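Local structure of separin (Saccharomyces cerevisiae, 5U1T) at residues Ile344-Asp349 and Pro388-Asn393; Thr332-Gly337 and Leu378-Ile383; Arg1155-His1160 and Val1289-Leu1294; Gly1240-Phe1245 and Leu1374-Asp1379. The protein is a caspase-like cysteine protease that cleaves the cohesin subunit MCD1/SCC1 at the onset of anaphase and so lets chromosomes segregate. One frame throughout, in Å; residues are numbered along the deposited sequence.

Interaction 1: residues Ile344-Asp349 and Pro388-Asn393; sequences ILRQFD and PKRLSN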
# COMPACT_ATOMS: atom_id res chain seq x y z
N ILE A 344 18.94 -34.81 -54.21
CA ILE A 344 17.81 -35.37 -53.47
C ILE A 344 17.09 -34.29 -52.67
O ILE A 344 15.86 -34.18 -52.73
CB ILE A 344 18.26 -36.47 -52.52
CG1 ILE A 344 18.79 -37.66 -53.33
CG2 ILE A 344 17.12 -36.90 -51.61
CD1 ILE A 344 19.43 -38.71 -52.48
N LEU A 345 17.86 -33.48 -51.95
CA LEU A 345 17.32 -32.47 -51.04
C LEU A 345 16.59 -31.36 -51.77
O LEU A 345 15.62 -30.80 -51.26
CB LEU A 345 18.44 -31.89 -50.18
CG LEU A 345 19.06 -32.94 -49.26
CD1 LEU A 345 20.40 -32.48 -48.73
CD2 LEU A 345 18.11 -33.28 -48.13
N ARG A 346 17.08 -31.02 -52.96
CA ARG A 346 16.40 -30.06 -53.82
C ARG A 346 15.04 -30.62 -54.23
O ARG A 346 14.03 -29.91 -54.21
CB ARG A 346 17.23 -29.71 -55.06
CG ARG A 346 18.46 -28.82 -54.83
CD ARG A 346 18.20 -27.73 -53.79
NE ARG A 346 18.72 -28.09 -52.47
CZ ARG A 346 18.46 -27.42 -51.35
NH1 ARG A 346 17.68 -26.35 -51.39
NH2 ARG A 346 18.98 -27.82 -50.20
N GLN A 347 15.01 -31.89 -54.61
CA GLN A 347 13.78 -32.50 -55.07
C GLN A 347 12.81 -32.62 -53.91
O GLN A 347 11.61 -32.37 -54.06
CB GLN A 347 14.04 -33.87 -55.71
CG GLN A 347 13.21 -34.15 -56.97
CD GLN A 347 11.71 -34.31 -56.69
OE1 GLN A 347 11.31 -35.12 -55.85
NE2 GLN A 347 10.89 -33.53 -57.39
N PHE A 348 13.34 -32.99 -52.74
CA PHE A 348 12.53 -33.11 -51.53
C PHE A 348 11.83 -31.80 -51.27
O PHE A 348 10.60 -31.72 -51.32
CB PHE A 348 13.38 -33.51 -50.33
CG PHE A 348 12.60 -33.61 -49.03
CD1 PHE A 348 12.43 -32.50 -48.22
CD2 PHE A 348 12.06 -34.81 -48.62
CE1 PHE A 348 11.73 -32.60 -47.02
CE2 PHE A 348 11.36 -34.91 -47.43
CZ PHE A 348 11.19 -33.80 -46.63
N ASP A 349 12.63 -30.77 -51.00
CA ASP A 349 12.14 -29.42 -50.76
C ASP A 349 11.08 -29.05 -51.79
O ASP A 349 10.04 -28.51 -51.46
CB ASP A 349 13.29 -28.43 -50.78
CG ASP A 349 14.19 -28.56 -49.58
OD1 ASP A 349 14.04 -29.55 -48.84
OD2 ASP A 349 15.05 -27.67 -49.38
N PRO A 388 16.09 -31.76 -39.28
CA PRO A 388 15.07 -31.29 -38.34
C PRO A 388 14.27 -30.14 -38.94
O PRO A 388 13.04 -30.14 -38.81
CB PRO A 388 15.88 -30.83 -37.13
CG PRO A 388 17.26 -31.38 -37.35
CD PRO A 388 17.43 -31.40 -38.82
N LYS A 389 14.95 -29.19 -39.56
CA LYS A 389 14.27 -28.13 -40.30
C LYS A 389 13.34 -28.80 -41.31
O LYS A 389 12.15 -28.47 -41.40
CB LYS A 389 15.27 -27.19 -41.00
CG LYS A 389 15.32 -25.75 -40.49
CD LYS A 389 16.21 -24.86 -41.39
CE LYS A 389 16.41 -23.44 -40.85
NZ LYS A 389 16.79 -22.44 -41.91
N ARG A 390 13.87 -29.76 -42.06
CA ARG A 390 13.09 -30.41 -43.11
C ARG A 390 11.92 -31.24 -42.56
O ARG A 390 10.84 -31.25 -43.16
CB ARG A 390 14.00 -31.28 -44.00
CG ARG A 390 14.97 -30.45 -44.81
CD ARG A 390 15.25 -31.04 -46.19
NE ARG A 390 15.90 -30.07 -47.07
CZ ARG A 390 17.18 -29.71 -46.97
NH1 ARG A 390 17.96 -30.23 -46.03
NH2 ARG A 390 17.68 -28.82 -47.81
N LEU A 391 12.10 -31.91 -41.43
CA LEU A 391 10.98 -32.62 -40.81
C LEU A 391 9.88 -31.65 -40.36
O LEU A 391 8.70 -31.95 -40.47
CB LEU A 391 11.42 -33.45 -39.61
CG LEU A 391 10.27 -34.27 -39.03
CD1 LEU A 391 9.67 -35.17 -40.11
CD2 LEU A 391 10.72 -35.10 -37.86
N SER A 392 10.29 -30.50 -39.86
CA SER A 392 9.33 -29.54 -39.33
C SER A 392 8.43 -28.98 -40.43
O SER A 392 7.33 -28.50 -40.17
CB SER A 392 10.04 -28.42 -38.60
OG SER A 392 9.07 -27.60 -38.00
N ASN A 393 8.90 -29.05 -41.67
CA ASN A 393 8.07 -28.69 -42.80
C ASN A 393 6.99 -29.75 -43.08
O ASN A 393 5.90 -29.42 -43.53
CB ASN A 393 8.94 -28.48 -44.04
CG ASN A 393 9.49 -27.06 -44.14
OD1 ASN A 393 9.17 -26.19 -43.32
ND2 ASN A 393 10.30 -26.83 -45.16
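The guanidinium of Arg390 has Leu345 over one face and Asp349 at its edge. Arg346 NH2 also lies at that edge, near Arg390 NH2; both are donors, so this is no hydrogen bond. Leu345 CD2 sits off-centre, toward the rim, 3.7 Å from Arg390 NH1. The Asp349 carboxylate lies nearly coplanar with the guanidinium, the planes 27° apart, and is gripped side-on. Arg390 NE hydrogen-bonds to the syn lone pair of Asp349 OD1, 2.6 Å away. Arg390 NH2 reaches Asp349 OD2 at 3.3 Å, also from the syn side but tilted out of the carboxylate plane. One bond to each oxygen limits rotation of both groups. The Phe348 ring stands almost upright to the guanidinium, at 85°. It meets the arginine stem instead, with Phe348 CD1 3.8 Å from Arg390 CD.

Arg390 is thus a knob in a hole formed by Leu345, Arg346, Phe348 and Asp349. It joins helices 342-357 and 388-404 of the helical domain. Their segment axes run 12.0 Å apart at closest, a gap that the long Arg390 side chain spans.

Arg346 bends at chi2 and chi3, which brings its guanidinium round toward Asp349. Its NH1 comes 3.6 Å from Asp349 OD2, acting by charge alone. Two arginines beside Asp349 probably keep it ionised. Arg390 NH1 also forms a salt bridge with Glu387. Apolar side chains of another protein's chain pack on Asp349 and on Arg390.

Interaction 2: residues Thr332-Gly337 and Leu378-Ile383; sequences TIRLEG and LSEICI
The side chains of Arg334 and Ile381 lie alongside each other, pointing opposite ways, between two helices of the helical domain. The helices are 319-336 and 365-384. Helix 342-357 lies between them in sequence, so this is the packing of next-but-one helices in an array of successive helices. The segment axes run broadly parallel, 31° apart, and come within 10.3 Å.

The aliphatic part of Arg334 does the touching. Its CG lies 3.7 Å from Ile381 CD1. Ile381 reaches it through its CG1 branch: CG1 is anti to the carbonyl carbon (chi1 -77°), and CD1 extends toward the other helix.

Farther out, Arg334 crosses Glu380 obliquely. Arg334 NE is 3.6 Å from Glu380 CB, so the arginine meets the base of the glutamate and not its acid group. The guanidinium and carboxylate planes are 80° apart. Arg334 NH2 and Glu380 OE2 stay 4.2 Å apart, with the oxygen well out of the guanidinium plane. The two charges can attract each other, but they form no salt bridge.

Each finds stronger partners nearby. Arg334 makes salt bridges to Asp384 through NE and to Glu155 through NH1. Glu380 is paired with Arg162. The contact is therefore an apolar layer beneath a cluster of charges.

Ile333 supplies the rest of the apolar layer. Its side chain crosses that of Ile381 at about a right angle. Ile333 CG2, anti to its own backbone nitrogen, meets Ile381 CD1 at 3.8 Å.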
# COMPACT_ATOMS: atom_id res chain seq x y z
N THR A 332 11.45 -45.79 -52.89
CA THR A 332 12.65 -46.43 -53.41
C THR A 332 13.90 -45.71 -52.90
O THR A 332 14.94 -46.33 -52.70
CB THR A 332 12.69 -46.46 -54.97
OG1 THR A 332 11.44 -46.95 -55.47
CG2 THR A 332 13.81 -47.37 -55.47
N ILE A 333 13.79 -44.40 -52.66
CA ILE A 333 14.94 -43.64 -52.15
C ILE A 333 15.35 -44.16 -50.77
O ILE A 333 16.54 -44.42 -50.54
CB ILE A 333 14.65 -42.13 -52.07
CG1 ILE A 333 14.44 -41.56 -53.48
CG2 ILE A 333 15.79 -41.41 -51.37
CD1 ILE A 333 14.86 -40.12 -53.66
N ARG A 334 14.38 -44.30 -49.86
CA ARG A 334 14.64 -44.88 -48.55
C ARG A 334 15.27 -46.26 -48.70
O ARG A 334 16.32 -46.54 -48.11
CB ARG A 334 13.35 -44.98 -47.72
CG ARG A 334 13.27 -43.96 -46.60
CD ARG A 334 12.28 -44.37 -45.51
NE ARG A 334 12.95 -44.65 -44.24
CZ ARG A 334 12.95 -45.84 -43.65
NH1 ARG A 334 12.31 -46.86 -44.20
NH2 ARG A 334 13.59 -46.01 -42.49
N LEU A 335 14.63 -47.10 -49.50
CA LEU A 335 15.06 -48.48 -49.75
C LEU A 335 16.52 -48.57 -50.15
O LEU A 335 17.30 -49.33 -49.56
CB LEU A 335 14.20 -49.11 -50.84
CG LEU A 335 12.84 -49.54 -50.33
CD1 LEU A 335 11.83 -49.68 -51.46
CD2 LEU A 335 12.98 -50.83 -49.52
N GLU A 336 16.88 -47.79 -51.16
CA GLU A 336 18.23 -47.75 -51.68
C GLU A 336 19.23 -47.27 -50.64
O GLU A 336 20.38 -47.71 -50.62
CB GLU A 336 18.28 -46.86 -52.91
CG GLU A 336 17.47 -47.42 -54.05
CD GLU A 336 18.17 -48.58 -54.70
OE1 GLU A 336 19.21 -48.30 -55.33
OE2 GLU A 336 17.70 -49.75 -54.58
N GLY A 337 18.78 -46.38 -49.77
CA GLY A 337 19.60 -45.87 -48.70
C GLY A 337 20.85 -45.20 -49.22
O GLY A 337 21.96 -45.56 -48.86
N LEU A 378 8.06 -39.48 -46.29
CA LEU A 378 8.94 -38.32 -46.32
C LEU A 378 9.49 -37.97 -44.93
O LEU A 378 10.65 -37.56 -44.80
CB LEU A 378 8.20 -37.11 -46.90
CG LEU A 378 7.97 -37.10 -48.42
CD1 LEU A 378 7.11 -35.92 -48.84
CD2 LEU A 378 9.29 -37.09 -49.15
N SER A 379 8.66 -38.12 -43.90
CA SER A 379 9.08 -37.84 -42.53
C SER A 379 10.17 -38.82 -42.10
O SER A 379 11.10 -38.47 -41.38
CB SER A 379 7.89 -37.91 -41.57
OG SER A 379 7.28 -39.18 -41.58
N GLU A 380 10.03 -40.05 -42.57
CA GLU A 380 11.00 -41.09 -42.30
C GLU A 380 12.34 -40.76 -42.96
O GLU A 380 13.40 -41.08 -42.41
CB GLU A 380 10.48 -42.44 -42.78
CG GLU A 380 9.46 -43.05 -41.84
CD GLU A 380 9.97 -43.09 -40.41
OE1 GLU A 380 9.24 -42.64 -39.50
OE2 GLU A 380 11.11 -43.56 -40.20
N ILE A 381 12.30 -40.12 -44.12
CA ILE A 381 13.51 -39.70 -44.80
C ILE A 381 14.26 -38.69 -43.93
O ILE A 381 15.48 -38.79 -43.75
CB ILE A 381 13.22 -39.09 -46.19
CG1 ILE A 381 12.92 -40.20 -47.21
CG2 ILE A 381 14.40 -38.26 -46.67
CD1 ILE A 381 14.13 -40.62 -48.03
N CYS A 382 13.52 -37.74 -43.38
CA CYS A 382 14.12 -36.72 -42.53
C CYS A 382 14.81 -37.31 -41.31
O CYS A 382 15.85 -36.81 -40.90
CB CYS A 382 13.07 -35.71 -42.10
SG CYS A 382 12.42 -34.78 -43.49
N ILE A 383 14.26 -38.37 -40.75
CA ILE A 383 14.92 -39.01 -39.62
C ILE A 383 16.16 -39.83 -40.06
O ILE A 383 17.13 -39.94 -39.32
CB ILE A 383 13.93 -39.90 -38.85
CG1 ILE A 383 12.73 -39.06 -38.43
CG2 ILE A 383 14.58 -40.52 -37.63
CD1 ILE A 383 11.65 -39.85 -37.79

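Interaction 3: residues Arg1155-His1160 and Val1289-Leu1294; sequences RKRRTH and VIELFL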
# COMPACT_ATOMS: atom_id res chain seq x y z
N ARG A 1155 -7.30 56.16 23.13
CA ARG A 1155 -6.15 56.55 23.94
C ARG A 1155 -4.83 56.14 23.28
O ARG A 1155 -3.76 56.50 23.76
CB ARG A 1155 -6.27 55.94 25.34
CG ARG A 1155 -5.31 56.50 26.40
CD ARG A 1155 -5.41 58.04 26.57
NE ARG A 1155 -5.18 58.50 27.95
CZ ARG A 1155 -4.00 58.47 28.57
NH1 ARG A 1155 -2.92 57.98 27.94
NH2 ARG A 1155 -3.88 58.91 29.84
N LYS A 1156 -4.93 55.38 22.19
CA LYS A 1156 -3.77 54.82 21.49
C LYS A 1156 -2.84 54.04 22.42
O LYS A 1156 -1.62 54.13 22.33
CB LYS A 1156 -2.99 55.91 20.77
CG LYS A 1156 -3.84 56.79 19.87
CD LYS A 1156 -4.46 56.02 18.69
CE LYS A 1156 -5.45 56.92 17.95
NZ LYS A 1156 -6.23 56.22 16.91
N ARG A 1157 -3.43 53.24 23.30
CA ARG A 1157 -2.70 52.62 24.38
C ARG A 1157 -2.87 51.10 24.36
O ARG A 1157 -3.95 50.58 24.08
CB ARG A 1157 -3.17 53.21 25.72
CG ARG A 1157 -2.28 52.86 26.89
CD ARG A 1157 -2.43 53.87 27.98
NE ARG A 1157 -3.78 53.84 28.52
CZ ARG A 1157 -4.26 54.68 29.42
NH1 ARG A 1157 -5.52 54.54 29.83
NH2 ARG A 1157 -3.50 55.65 29.92
N ARG A 1158 -1.78 50.41 24.66
CA ARG A 1158 -1.73 48.97 24.68
C ARG A 1158 -1.16 48.49 25.97
O ARG A 1158 -0.03 48.79 26.27
CB ARG A 1158 -0.78 48.51 23.61
CG ARG A 1158 -1.40 47.72 22.49
CD ARG A 1158 -0.42 47.62 21.35
NE ARG A 1158 -1.03 47.99 20.08
CZ ARG A 1158 -0.58 48.95 19.31
NH1 ARG A 1158 -1.18 49.22 18.17
NH2 ARG A 1158 0.48 49.63 19.66
N THR A 1159 -1.90 47.72 26.72
CA THR A 1159 -1.39 47.22 27.99
C THR A 1159 -1.78 45.77 28.18
O THR A 1159 -2.74 45.29 27.58
CB THR A 1159 -1.88 48.06 29.19
OG1 THR A 1159 -3.30 47.94 29.31
CG2 THR A 1159 -1.55 49.52 28.97
N HIS A 1160 -1.06 45.07 29.02
CA HIS A 1160 -1.23 43.63 29.14
C HIS A 1160 -0.82 43.24 30.54
O HIS A 1160 0.06 43.88 31.08
CB HIS A 1160 -0.38 42.92 28.09
CG HIS A 1160 -0.01 41.51 28.43
ND1 HIS A 1160 -0.90 40.46 28.32
CD2 HIS A 1160 1.15 40.97 28.88
CE1 HIS A 1160 -0.30 39.34 28.69
NE2 HIS A 1160 0.94 39.62 29.03
N VAL A 1289 -1.20 52.67 35.15
CA VAL A 1289 -1.11 52.03 36.46
C VAL A 1289 -1.61 52.98 37.55
O VAL A 1289 -2.35 52.59 38.45
CB VAL A 1289 0.34 51.61 36.78
CG1 VAL A 1289 0.45 51.06 38.21
CG2 VAL A 1289 0.84 50.60 35.75
N ILE A 1290 -1.19 54.24 37.43
CA ILE A 1290 -1.65 55.31 38.30
C ILE A 1290 -3.16 55.45 38.16
O ILE A 1290 -3.85 55.58 39.16
CB ILE A 1290 -0.94 56.64 37.98
CG1 ILE A 1290 0.58 56.45 38.02
CG2 ILE A 1290 -1.35 57.75 38.95
CD1 ILE A 1290 1.37 57.67 37.59
N GLU A 1291 -3.66 55.39 36.92
CA GLU A 1291 -5.10 55.55 36.65
C GLU A 1291 -5.94 54.52 37.38
O GLU A 1291 -7.11 54.76 37.67
CB GLU A 1291 -5.40 55.48 35.16
CG GLU A 1291 -4.98 56.70 34.38
CD GLU A 1291 -5.06 56.50 32.88
OE1 GLU A 1291 -4.54 57.36 32.12
OE2 GLU A 1291 -5.64 55.47 32.47
N LEU A 1292 -5.36 53.37 37.66
CA LEU A 1292 -6.09 52.31 38.32
C LEU A 1292 -6.56 52.76 39.70
O LEU A 1292 -7.60 52.33 40.17
CB LEU A 1292 -5.24 51.05 38.44
CG LEU A 1292 -5.04 50.22 37.17
CD1 LEU A 1292 -4.17 49.01 37.48
CD2 LEU A 1292 -6.38 49.81 36.61
N PHE A 1293 -5.78 53.63 40.34
CA PHE A 1293 -6.12 54.13 41.67
C PHE A 1293 -7.37 55.00 41.61
O PHE A 1293 -8.31 54.81 42.38
CB PHE A 1293 -4.94 54.91 42.28
CG PHE A 1293 -3.84 54.03 42.79
CD1 PHE A 1293 -2.84 53.58 41.94
CD2 PHE A 1293 -3.83 53.61 44.11
CE1 PHE A 1293 -1.85 52.74 42.39
CE2 PHE A 1293 -2.84 52.78 44.58
CZ PHE A 1293 -1.85 52.34 43.71
N LEU A 1294 -7.38 55.93 40.65
CA LEU A 1294 -8.53 56.77 40.37
C LEU A 1294 -9.77 55.97 40.01
O LEU A 1294 -10.89 56.48 40.09
CB LEU A 1294 -8.22 57.74 39.24
CG LEU A 1294 -7.20 58.81 39.55
CD1 LEU A 1294 -7.26 59.94 38.54
CD2 LEU A 1294 -7.43 59.32 40.96
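A salt-bridge network of Arg1155, Arg1157 and Glu1291 ties the turn of a beta-hairpin to helix 1287-1294. The hairpin strands are 1146-1152 and 1157-1163. At the turn, Lys1156 and Arg1157 both face Glu1152, forming a G1 beta bulge. Both segments belong to the peptidase C50 part of the chain.

The two arginines reach out from the hairpin, and Glu1291 comes from the opposite direction. Its chain is extended beyond CG, which carries the carboxylate across to the hairpin. Arg1157 grips it end-on, with one bond to each oxygen. Arg1157 NH2 bonds to Glu1291 OE1 at 3.0 Å, nearly straight at 172°. Arg1157 NH1 bonds to Glu1291 OE2 at 2.8 Å through the syn lone pair, but this bond is more bent, at 135°. The guanidinium is turned 54° from the carboxylate, so the fork is twisted.

Arg1157 NH1 also makes a salt bridge to Glu1152. This second acid helps to fix the guanidinium that holds Glu1291.

Arg1155 lies against Arg1157, its CG over the centre of the Arg1157 guanidinium face. Its NH2 forms a salt bridge with Glu1291 OE1 at 2.8 Å.

Interaction 4: residues Gly1240-Phe1245 and Leu1374-Asp1379; sequences GVQGFF and LSFLKD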
# COMPACT_ATOMS: atom_id res chain seq x y z
N GLY A 1240 -6.90 43.24 42.92
CA GLY A 1240 -6.21 44.48 42.65
C GLY A 1240 -6.31 45.01 41.26
O GLY A 1240 -5.90 46.12 41.01
N VAL A 1241 -6.86 44.24 40.33
CA VAL A 1241 -6.91 44.70 38.96
C VAL A 1241 -8.25 44.62 38.27
O VAL A 1241 -8.30 44.53 37.06
CB VAL A 1241 -5.87 43.98 38.11
CG1 VAL A 1241 -4.49 44.49 38.44
CG2 VAL A 1241 -5.94 42.50 38.35
N GLN A 1242 -9.33 44.67 39.02
CA GLN A 1242 -10.63 44.63 38.41
C GLN A 1242 -10.82 45.90 37.64
O GLN A 1242 -11.68 45.99 36.80
CB GLN A 1242 -11.71 44.49 39.46
CG GLN A 1242 -11.62 43.25 40.29
CD GLN A 1242 -12.88 43.01 41.07
OE1 GLN A 1242 -13.76 43.83 41.07
NE2 GLN A 1242 -12.96 41.88 41.73
N GLY A 1243 -10.03 46.91 37.96
CA GLY A 1243 -10.06 48.18 37.27
C GLY A 1243 -9.56 48.19 35.83
O GLY A 1243 -9.81 49.14 35.09
N PHE A 1244 -8.85 47.12 35.45
CA PHE A 1244 -8.39 46.92 34.08
C PHE A 1244 -9.61 46.82 33.17
O PHE A 1244 -9.56 47.19 31.99
CB PHE A 1244 -7.51 45.66 34.00
CG PHE A 1244 -6.71 45.52 32.72
CD1 PHE A 1244 -5.54 46.25 32.53
CD2 PHE A 1244 -7.10 44.63 31.73
CE1 PHE A 1244 -4.79 46.11 31.38
CE2 PHE A 1244 -6.35 44.48 30.57
CZ PHE A 1244 -5.20 45.21 30.40
N PHE A 1245 -10.71 46.34 33.74
CA PHE A 1245 -11.95 46.17 32.99
C PHE A 1245 -12.85 47.41 33.03
O PHE A 1245 -13.87 47.46 32.34
CB PHE A 1245 -12.73 44.97 33.53
CG PHE A 1245 -12.11 43.67 33.18
CD1 PHE A 1245 -12.38 43.08 31.95
CD2 PHE A 1245 -11.23 43.05 34.06
CE1 PHE A 1245 -11.80 41.89 31.60
CE2 PHE A 1245 -10.64 41.86 33.73
CZ PHE A 1245 -10.92 41.27 32.50
N LEU A 1374 -19.53 38.18 35.97
CA LEU A 1374 -18.71 38.72 37.05
C LEU A 1374 -19.21 40.12 37.45
O LEU A 1374 -19.65 40.89 36.59
CB LEU A 1374 -17.23 38.75 36.64
CG LEU A 1374 -16.65 37.36 36.40
CD1 LEU A 1374 -15.15 37.40 36.13
CD2 LEU A 1374 -16.96 36.45 37.57
N SER A 1375 -19.15 40.44 38.74
CA SER A 1375 -19.79 41.66 39.24
C SER A 1375 -19.26 42.94 38.58
O SER A 1375 -20.01 43.91 38.41
CB SER A 1375 -19.64 41.76 40.75
OG SER A 1375 -18.28 41.92 41.11
N PHE A 1376 -17.99 42.94 38.19
CA PHE A 1376 -17.42 44.08 37.49
C PHE A 1376 -17.64 44.04 35.97
O PHE A 1376 -17.19 44.93 35.27
CB PHE A 1376 -15.93 44.21 37.80
CG PHE A 1376 -15.09 43.00 37.43
CD1 PHE A 1376 -14.52 42.89 36.17
CD2 PHE A 1376 -14.83 42.00 38.36
CE1 PHE A 1376 -13.73 41.77 35.82
CE2 PHE A 1376 -14.05 40.88 38.03
CZ PHE A 1376 -13.49 40.77 36.76
N LEU A 1377 -18.34 43.03 35.47
CA LEU A 1377 -18.67 42.98 34.04
C LEU A 1377 -20.18 43.06 33.79
O LEU A 1377 -20.60 43.56 32.76
CB LEU A 1377 -18.11 41.71 33.39
CG LEU A 1377 -16.58 41.66 33.30
CD1 LEU A 1377 -16.10 40.49 32.47
CD2 LEU A 1377 -16.02 42.99 32.76
N LYS A 1378 -20.97 42.60 34.76
CA LYS A 1378 -22.40 42.36 34.56
C LYS A 1378 -23.23 43.58 34.16
O LYS A 1378 -24.33 43.44 33.60
CB LYS A 1378 -23.00 41.70 35.81
CG LYS A 1378 -23.33 42.61 36.94
CD LYS A 1378 -23.47 41.79 38.21
CE LYS A 1378 -23.80 42.69 39.43
NZ LYS A 1378 -23.44 42.07 40.77
N ASP A 1379 -22.72 44.78 34.41
CA ASP A 1379 -23.46 45.98 34.03
C ASP A 1379 -22.90 46.66 32.78
O ASP A 1379 -23.33 47.74 32.41
CB ASP A 1379 -23.49 46.97 35.20
CG ASP A 1379 -24.26 46.43 36.41
OD1 ASP A 1379 -25.33 45.80 36.21
OD2 ASP A 1379 -23.81 46.63 37.56
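Phe1245 and Phe1376 form the tightly packed part of this contact. Phe1376 CE1 lies over one face of the Phe1245 ring, 3.3 Å from Phe1245 CD2. The rings are oblique, with planes 43° apart and centroids 5.1 Å apart. Leu1377 adds its CD2, 3.7 Å from Phe1245 CD1. Phe1245 and Leu1377 are both buried.

The other side is looser and more polar. The Gln1242 side chain crosses Phe1376 at about a right angle, with its CB over one ring face. Leu1374 CB lies over the opposite face. Gln1242 OE1 is 3.4 Å from Phe1376 CD2, and the amide is turned 37° from the ring. Gln1242 and Phe1376 are both partly exposed to solvent. The amide makes weak hydrogen bonds, OE1 with Lys1306 and NE2 with the Glu1234 carbonyl.

Phe1376 has chi1 of 59°, with CG between its backbone nitrogen and carbonyl carbon. This turns the ring across to Gln1242 and Phe1245.

The contact joins two loops beside the mixed sheet that holds strands 1146-1152, 1157-1163 and 1353-1362. Helix 1209-1237 borders it through Glu1234, and Phe1238 just beyond meets Phe1376 edge-to-face. Phe1245 also rests on Leu1148 of strand 1146-1152.

Overall arrangement
The four contacts form two pairs at far ends of an elongated chain. Interactions 1 and 2 lie in the helical domain, with centres 11 Å apart. Their segments alternate along helices 319-336, 342-357, 365-384 and 388-404. They touch where Phe348 packs on Leu378 and Cys382, and Leu391 on Ser379. Interactions 3 and 4 come later, in the peptidase C50 part, with centres 14 Å apart. Their segments also alternate, around the sheet of strands 1146-1152, 1157-1163 and 1353-1362. Thr1159 there packs on Phe1244, and Leu1292 on Gly1243. About 116 Å separates the centre of interaction 1 from that of interaction 3. Each pair belongs to its own region of the chain, and neither touches the other.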